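Long-range contact in cytosol aminopeptidase (Staphylococcus aureus subsp. aureus, PDB 3KZW), which probably removes amino acids one at a time from the N-terminus of peptides, as a metal-dependent leucyl aminopeptidase of the cytosol aminopeptidase family: residues A[337-349]-A[359-371]. Residues are numbered along the deposited sequence; the frame is centred on the assembly and turned at random.
With PO4 (phosphate ion), chain T.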
ATOM      1  N   GLU A 337      17.913  22.373   7.186  1.00  2.66           N
ATOM      2  CA  GLU A 337      17.891  21.165   6.367  1.00  2.64           C
ATOM      3  C   GLU A 337      17.321  20.017   7.203  1.00  2.66           C
ATOM      4  O   GLU A 337      17.904  19.633   8.218  1.00  2.72           O
ATOM      5  CB  GLU A 337      19.302  20.838   5.868  1.00  2.65           C
ATOM      6  CG  GLU A 337      19.354  19.956   4.632  1.00  2.72           C
ATOM      7  CD  GLU A 337      20.777  19.607   4.211  1.00  2.80           C
ATOM      8  OE1 GLU A 337      21.194  20.024   3.109  1.00  3.00           O
ATOM      9  OE2 GLU A 337      21.481  18.918   4.979  1.00  2.77           O
ATOM     10  N   ASN A 338      16.176  19.487   6.779  1.00  2.65           N
ATOM     11  CA  ASN A 338      15.466  18.444   7.526  1.00  2.66           C
ATOM     12  C   ASN A 338      16.017  17.049   7.236  1.00  2.64           C
ATOM     13  O   ASN A 338      15.635  16.420   6.252  1.00  2.71           O
ATOM     14  CB  ASN A 338      13.961  18.506   7.222  1.00  2.65           C
ATOM     15  CG  ASN A 338      13.115  17.737   8.232  1.00  2.67           C
ATOM     16  OD1 ASN A 338      13.604  17.286   9.267  1.00  2.78           O
ATOM     17  ND2 ASN A 338      11.834  17.592   7.930  1.00  2.61           N
ATOM     18  N   MET A 339      16.904  16.572   8.109  1.00  2.64           N
ATOM     19  CA  MET A 339      17.659  15.333   7.879  1.00  2.61           C
ATOM     20  C   MET A 339      17.524  14.326   9.024  1.00  2.63           C
ATOM     21  O   MET A 339      17.061  14.668  10.114  1.00  2.71           O
ATOM     22  CB  MET A 339      19.139  15.653   7.656  1.00  2.57           C
ATOM     23  CG  MET A 339      19.450  16.500   6.426  1.00  2.64           C
ATOM     24  SD  MET A 339      19.714  15.544   4.921  1.00  3.03           S
ATOM     25  CE  MET A 339      18.051  15.444   4.286  1.00  2.74           C
ATOM     26  N   ILE A 340      17.935  13.084   8.766  1.00  2.61           N
ATOM     27  CA  ILE A 340      17.924  12.015   9.765  1.00  2.62           C
ATOM     28  C   ILE A 340      19.342  11.745  10.269  1.00  2.66           C
ATOM     29  O   ILE A 340      20.264  11.565   9.469  1.00  2.71           O
ATOM     30  CB  ILE A 340      17.350  10.690   9.186  1.00  2.62           C
ATOM     31  CG1 ILE A 340      15.930  10.885   8.659  1.00  2.59           C
ATOM     32  CG2 ILE A 340      17.378   9.575  10.235  1.00  2.66           C
ATOM     33  CD1 ILE A 340      15.433   9.747   7.794  1.00  2.63           C
ATOM     34  N   ASN A 341      19.505  11.722  11.590  1.00  2.62           N
ATOM     35  CA  ASN A 341      20.752  11.271  12.212  1.00  2.63           C
ATOM     36  C   ASN A 341      20.534  10.784  13.648  1.00  2.65           C
ATOM     37  O   ASN A 341      19.394  10.648  14.093  1.00  2.63           O
ATOM     38  CB  ASN A 341      21.856  12.346  12.120  1.00  2.64           C
ATOM     39  CG  ASN A 341      21.769  13.395  13.221  1.00  2.64           C
ATOM     40  OD1 ASN A 341      20.702  13.666  13.771  1.00  2.77           O
ATOM     41  ND2 ASN A 341      22.907  13.994  13.542  1.00  2.65           N
ATOM     42  N   GLU A 342      21.631  10.530  14.361  1.00  2.68           N
ATOM     43  CA  GLU A 342      21.598   9.994  15.726  1.00  2.66           C
ATOM     44  C   GLU A 342      20.836  10.856  16.738  1.00  2.65           C
ATOM     45  O   GLU A 342      20.417  10.356  17.783  1.00  2.66           O
ATOM     46  CB  GLU A 342      23.023   9.731  16.238  1.00  2.61           C
ATOM     47  CG  GLU A 342      23.884  10.981  16.416  1.00  2.62           C
ATOM     48  CD  GLU A 342      25.271  10.679  16.960  1.00  2.77           C
ATOM     49  OE1 GLU A 342      25.870  11.581  17.583  1.00  2.85           O
ATOM     50  OE2 GLU A 342      25.766   9.547  16.771  1.00  2.77           O
ATOM     51  N   ALA A 343      20.656  12.139  16.427  1.00  2.65           N
ATOM     52  CA  ALA A 343      20.062  13.077  17.378  1.00  2.63           C
ATOM     53  C   ALA A 343      19.025  14.028  16.768  1.00  2.64           C
ATOM     54  O   ALA A 343      18.699  15.056  17.368  1.00  2.75           O
ATOM     55  CB  ALA A 343      21.162  13.859  18.102  1.00  2.61           C
ATOM     56  N   SER A 344      18.497  13.682  15.595  1.00  2.63           N
ATOM     57  CA  SER A 344      17.481  14.513  14.933  1.00  2.65           C
ATOM     58  C   SER A 344      16.119  14.401  15.623  1.00  2.67           C
ATOM     59  O   SER A 344      15.899  13.493  16.434  1.00  2.69           O
ATOM     60  CB  SER A 344      17.370  14.170  13.445  1.00  2.59           C
ATOM     61  OG  SER A 344      17.143  12.791  13.249  1.00  2.66           O
ATOM     62  N   MET A 345      15.214  15.328  15.307  1.00  2.62           N
ATOM     63  CA  MET A 345      13.892  15.362  15.939  1.00  2.63           C
ATOM     64  C   MET A 345      13.047  14.127  15.615  1.00  2.64           C
ATOM     65  O   MET A 345      13.164  13.545  14.535  1.00  2.72           O
ATOM     66  CB  MET A 345      13.138  16.660  15.604  1.00  2.61           C
ATOM     67  CG  MET A 345      12.789  16.866  14.135  1.00  2.65           C
ATOM     68  SD  MET A 345      11.665  18.264  13.899  1.00  2.89           S
ATOM     69  CE  MET A 345      11.483  18.268  12.119  1.00  2.68           C
ATOM     70  N   LYS A 346      12.213  13.733  16.575  1.00  2.63           N
ATOM     71  CA  LYS A 346      11.402  12.520  16.479  1.00  2.65           C
ATOM     72  C   LYS A 346       9.972  12.840  16.893  1.00  2.67           C
ATOM     73  O   LYS A 346       9.753  13.773  17.670  1.00  2.64           O
ATOM     74  CB  LYS A 346      11.944  11.422  17.408  1.00  2.56           C
ATOM     75  CG  LYS A 346      13.457  11.405  17.585  1.00  2.67           C
ATOM     76  CD  LYS A 346      13.904  10.492  18.723  1.00  2.68           C
ATOM     77  CE  LYS A 346      13.629  11.072  20.104  1.00  2.69           C
ATOM     78  NZ  LYS A 346      14.468  12.260  20.411  1.00  2.86           N
ATOM     79  N   PRO A 347       8.989  12.071  16.384  1.00  2.67           N
ATOM     80  CA  PRO A 347       7.632  12.164  16.924  1.00  2.64           C
ATOM     81  C   PRO A 347       7.619  11.899  18.430  1.00  2.64           C
ATOM     82  O   PRO A 347       8.284  10.974  18.889  1.00  2.62           O
ATOM     83  CB  PRO A 347       6.895  11.051  16.184  1.00  2.64           C
ATOM     84  CG  PRO A 347       7.597  10.958  14.884  1.00  2.65           C
ATOM     85  CD  PRO A 347       9.042  11.215  15.184  1.00  2.62           C
ATOM     86  N   ASP A 348       6.871  12.715  19.174  1.00  2.63           N
ATOM     87  CA  ASP A 348       6.803  12.689  20.653  1.00  2.65           C
ATOM     88  C   ASP A 348       7.721  13.712  21.331  1.00  2.66           C
ATOM     89  O   ASP A 348       7.542  14.016  22.513  1.00  2.69           O
ATOM     90  CB  ASP A 348       7.058  11.293  21.244  1.00  2.63           C
ATOM     91  CG  ASP A 348       5.951  10.308  20.933  1.00  2.67           C
ATOM     92  OD1 ASP A 348       4.811  10.731  20.645  1.00  2.78           O
ATOM     93  OD2 ASP A 348       6.229   9.095  20.981  1.00  2.72           O
ATOM     94  N   ASP A 349       8.701  14.225  20.589  1.00  2.61           N
ATOM     95  CA  ASP A 349       9.597  15.265  21.096  1.00  2.58           C
ATOM     96  C   ASP A 349       8.834  16.535  21.470  1.00  2.60           C
ATOM     97  O   ASP A 349       7.914  16.949  20.762  1.00  2.61           O
ATOM     98  CB  ASP A 349      10.668  15.608  20.059  1.00  2.60           C
ATOM     99  CG  ASP A 349      11.866  14.666  20.100  1.00  2.72           C
ATOM    100  OD1 ASP A 349      11.920  13.780  20.980  1.00  2.81           O
ATOM    101  OD2 ASP A 349      12.768  14.824  19.248  1.00  2.67           O
ATOM    102  N   VAL A 359       5.868  22.914  22.313  1.00  2.63           N
ATOM    103  CA  VAL A 359       5.303  22.290  21.118  1.00  2.63           C
ATOM    104  C   VAL A 359       5.662  20.808  21.073  1.00  2.60           C
ATOM    105  O   VAL A 359       6.838  20.449  21.110  1.00  2.58           O
ATOM    106  CB  VAL A 359       5.801  22.984  19.816  1.00  2.61           C
ATOM    107  CG1 VAL A 359       5.204  22.317  18.579  1.00  2.56           C
ATOM    108  CG2 VAL A 359       5.467  24.471  19.830  1.00  2.57           C
ATOM    109  N   GLU A 360       4.644  19.954  21.008  1.00  2.60           N
ATOM    110  CA  GLU A 360       4.848  18.526  20.793  1.00  2.59           C
ATOM    111  C   GLU A 360       4.891  18.248  19.295  1.00  2.62           C
ATOM    112  O   GLU A 360       3.971  18.616  18.562  1.00  2.67           O
ATOM    113  CB  GLU A 360       3.737  17.707  21.455  1.00  2.60           C
ATOM    114  CG  GLU A 360       3.913  16.191  21.326  1.00  2.63           C
ATOM    115  CD  GLU A 360       2.721  15.394  21.846  1.00  2.79           C
ATOM    116  OE1 GLU A 360       1.570  15.868  21.727  1.00  2.81           O
ATOM    117  OE2 GLU A 360       2.938  14.280  22.375  1.00  2.77           O
ATOM    118  N   VAL A 361       5.968  17.610  18.848  1.00  2.61           N
ATOM    119  CA  VAL A 361       6.123  17.254  17.444  1.00  2.61           C
ATOM    120  C   VAL A 361       5.633  15.827  17.236  1.00  2.62           C
ATOM    121  O   VAL A 361       6.208  14.886  17.777  1.00  2.67           O
ATOM    122  CB  VAL A 361       7.592  17.402  16.971  1.00  2.62           C
ATOM    123  CG1 VAL A 361       7.756  16.909  15.539  1.00  2.64           C
ATOM    124  CG2 VAL A 361       8.047  18.853  17.085  1.00  2.61           C
ATOM    125  N   MET A 362       4.561  15.675  16.462  1.00  2.64           N
ATOM    126  CA  MET A 362       4.004  14.353  16.165  1.00  2.67           C
ATOM    127  C   MET A 362       4.309  13.882  14.743  1.00  2.67           C
ATOM    128  O   MET A 362       4.131  12.705  14.419  1.00  2.67           O
ATOM    129  CB  MET A 362       2.496  14.334  16.425  1.00  2.68           C
ATOM    130  CG  MET A 362       2.117  14.435  17.900  1.00  2.86           C
ATOM    131  SD  MET A 362       2.872  13.172  18.960  1.00  3.79           S
ATOM    132  CE  MET A 362       1.907  11.722  18.523  1.00  3.03           C
ATOM    133  N   ASN A 363       4.771  14.809  13.905  1.00  2.66           N
ATOM    134  CA  ASN A 363       5.125  14.528  12.520  1.00  2.65           C
ATOM    135  C   ASN A 363       6.285  15.431  12.111  1.00  2.65           C
ATOM    136  O   ASN A 363       6.133  16.653  12.033  1.00  2.66           O
ATOM    137  CB  ASN A 363       3.902  14.746  11.619  1.00  2.70           C
ATOM    138  CG  ASN A 363       4.157  14.398  10.154  1.00  2.80           C
ATOM    139  OD1 ASN A 363       5.259  14.018   9.757  1.00  2.83           O
ATOM    140  ND2 ASN A 363       3.118  14.534   9.340  1.00  2.89           N
ATOM    141  N   THR A 364       7.443  14.826  11.863  1.00  2.61           N
ATOM    142  CA  THR A 364       8.651  15.583  11.518  1.00  2.65           C
ATOM    143  C   THR A 364       8.626  16.121  10.085  1.00  2.67           C
ATOM    144  O   THR A 364       9.447  16.965   9.719  1.00  2.73           O
ATOM    145  CB  THR A 364       9.945  14.762  11.749  1.00  2.68           C
ATOM    146  OG1 THR A 364       9.915  13.577  10.946  1.00  2.77           O
ATOM    147  CG2 THR A 364      10.094  14.380  13.221  1.00  2.62           C
ATOM    148  N   ASP A 365       7.683  15.636   9.281  1.00  2.65           N
ATOM    149  CA  ASP A 365       7.498  16.129   7.919  1.00  2.65           C
ATOM    150  C   ASP A 365       6.658  17.412   7.908  1.00  2.63           C
ATOM    151  O   ASP A 365       6.541  18.086   6.881  1.00  2.66           O
ATOM    152  CB  ASP A 365       6.871  15.047   7.031  1.00  2.69           C
ATOM    153  CG  ASP A 365       7.044  15.329   5.541  1.00  2.78           C
ATOM    154  OD1 ASP A 365       7.806  16.256   5.177  1.00  2.91           O
ATOM    155  OD2 ASP A 365       6.414  14.617   4.729  1.00  2.83           O
ATOM    156  N   ALA A 366       6.080  17.744   9.059  1.00  2.61           N
ATOM    157  CA  ALA A 366       5.432  19.033   9.261  1.00  2.60           C
ATOM    158  C   ALA A 366       6.445  20.024   9.841  1.00  2.66           C
ATOM    159  O   ALA A 366       6.196  20.663  10.869  1.00  2.71           O
ATOM    160  CB  ALA A 366       4.225  18.883  10.172  1.00  2.57           C
ATOM    161  N   GLU A 367       7.588  20.142   9.166  1.00  2.71           N
ATOM    162  CA  GLU A 367       8.714  20.948   9.642  1.00  2.71           C
ATOM    163  C   GLU A 367       8.560  22.436   9.308  1.00  2.76           C
ATOM    164  O   GLU A 367       9.089  23.296  10.018  1.00  2.78           O
ATOM    165  CB  GLU A 367      10.044  20.396   9.096  1.00  2.67           C
ATOM    166  CG  GLU A 367      10.447  20.850   7.679  1.00  2.65           C
ATOM    167  CD  GLU A 367       9.537  20.328   6.563  1.00  2.88           C
ATOM    168  OE1 GLU A 367       8.991  19.209   6.676  1.00  2.74           O
ATOM    169  OE2 GLU A 367       9.386  21.041   5.547  1.00  3.06           O
ATOM    170  N   GLY A 368       7.827  22.725   8.235  1.00  2.73           N
ATOM    171  CA  GLY A 368       7.675  24.086   7.735  1.00  2.67           C
ATOM    172  C   GLY A 368       7.002  25.010   8.726  1.00  2.67           C
ATOM    173  O   GLY A 368       7.495  26.105   8.994  1.00  2.71           O
ATOM    174  N   ARG A 369       5.876  24.563   9.274  1.00  2.64           N
ATOM    175  CA  ARG A 369       5.122  25.347  10.252  1.00  2.62           C
ATOM    176  C   ARG A 369       5.930  25.628  11.523  1.00  2.67           C
ATOM    177  O   ARG A 369       5.700  26.630  12.203  1.00  2.69           O
ATOM    178  CB  ARG A 369       3.791  24.661  10.589  1.00  2.61           C
ATOM    179  CG  ARG A 369       3.918  23.292  11.252  1.00  2.62           C
ATOM    180  CD  ARG A 369       2.629  22.497  11.144  1.00  2.60           C
ATOM    181  NE  ARG A 369       2.452  21.912   9.815  1.00  2.59           N
ATOM    182  CZ  ARG A 369       1.449  21.111   9.467  1.00  2.61           C
ATOM    183  NH1 ARG A 369       0.509  20.784  10.345  1.00  2.64           N
ATOM    184  NH2 ARG A 369       1.383  20.633   8.234  1.00  2.54           N
ATOM    185  N   LEU A 370       6.879  24.745  11.829  1.00  2.72           N
ATOM    186  CA  LEU A 370       7.738  24.901  13.001  1.00  2.68           C
ATOM    187  C   LEU A 370       8.738  26.040  12.828  1.00  2.69           C
ATOM    188  O   LEU A 370       8.859  26.893  13.707  1.00  2.74           O
ATOM    189  CB  LEU A 370       8.467  23.593  13.327  1.00  2.67           C
ATOM    190  CG  LEU A 370       7.622  22.396  13.781  1.00  2.68           C
ATOM    191  CD1 LEU A 370       8.459  21.130  13.781  1.00  2.62           C
ATOM    192  CD2 LEU A 370       6.991  22.624  15.154  1.00  2.56           C
ATOM    193  N   VAL A 371       9.440  26.059  11.696  1.00  2.63           N
ATOM    194  CA  VAL A 371      10.422  27.112  11.435  1.00  2.63           C
ATOM    195  C   VAL A 371       9.760  28.468  11.182  1.00  2.68           C
ATOM    196  O   VAL A 371      10.320  29.508  11.530  1.00  2.73           O
ATOM    197  CB  VAL A 371      11.419  26.752  10.292  1.00  2.65           C
ATOM    198  CG1 VAL A 371      12.170  25.467  10.622  1.00  2.61           C
ATOM    199  CG2 VAL A 371      10.725  26.647   8.936  1.00  2.64           C
TER
HETATM  200  P   PO4 T 499      25.431  10.629  12.313  1.00 32.46           P
HETATM  201  O1  PO4 T 499      25.058  11.620  11.244  1.00 32.75           O
HETATM  202  O2  PO4 T 499      26.649  11.115  13.058  1.00 32.52           O
HETATM  203  O3  PO4 T 499      24.270  10.478  13.257  1.00 32.80           O
HETATM  204  O4  PO4 T 499      25.711   9.296  11.675  1.00 32.74           O
HETATM  205  O   HOH W   1       5.394  13.537  23.910  1.00  2.00           O
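Asn-338, the last residue of strand 328-338, reaches across to Thr-364 and Glu-367. Its ND2 donates to Thr-364 O at 3.0 Å, the donor lying some 30° off the carbonyl plane. The same amide nitrogen also donates to Asp-288, so two acceptors fix the rotation of the amide. ND2 also lies 3.5 Å from Glu-367 OE1, the amide and carboxylate planes 42° apart. Further on, Glu-342 N and its copies in the second and third subunits donate to one phosphate, probably picked up from the crystallisation medium. Met-345 then turns back to segment 359-371. A chi1 of 64° folds CG over its own backbone, and the extended chain runs alongside Thr-364 in the opposite direction. CE comes to 3.8 Å from Thr-364 CB, and SD lies 4.3 Å from Leu-370 CD1. Lys-346 holds Asp-349 in a salt bridge, NZ to OD1 at 3.0 Å. This ties together the ends of a type II turn. Pro-347 sets its CD against Thr-364 CG2, the two side chains crossing at about a right angle. Asp-348 N donates to Val-361 O at 2.7 Å, and Val-361 N returns a nearly straight bond to Asp-349 O at 2.8 Å. Asp-348 OD1 lies 3.5 Å from Met-362 SD. Its carboxylate also accepts from Thr-302 N and Lys-304 N of the second subunit. A water bridges Asp-348 O and Glu-360 OE2, while Glu-360 OE1 is hydrogen-bonded to Ser-447 OG. At this subunit interface of the catalytic domain, continuing the hairpin of strands 350-352 and 358-360, Asp-348 and Asp-349 opposite Val-361 form an antiparallel G1-type beta bulge coupled to the type II turn.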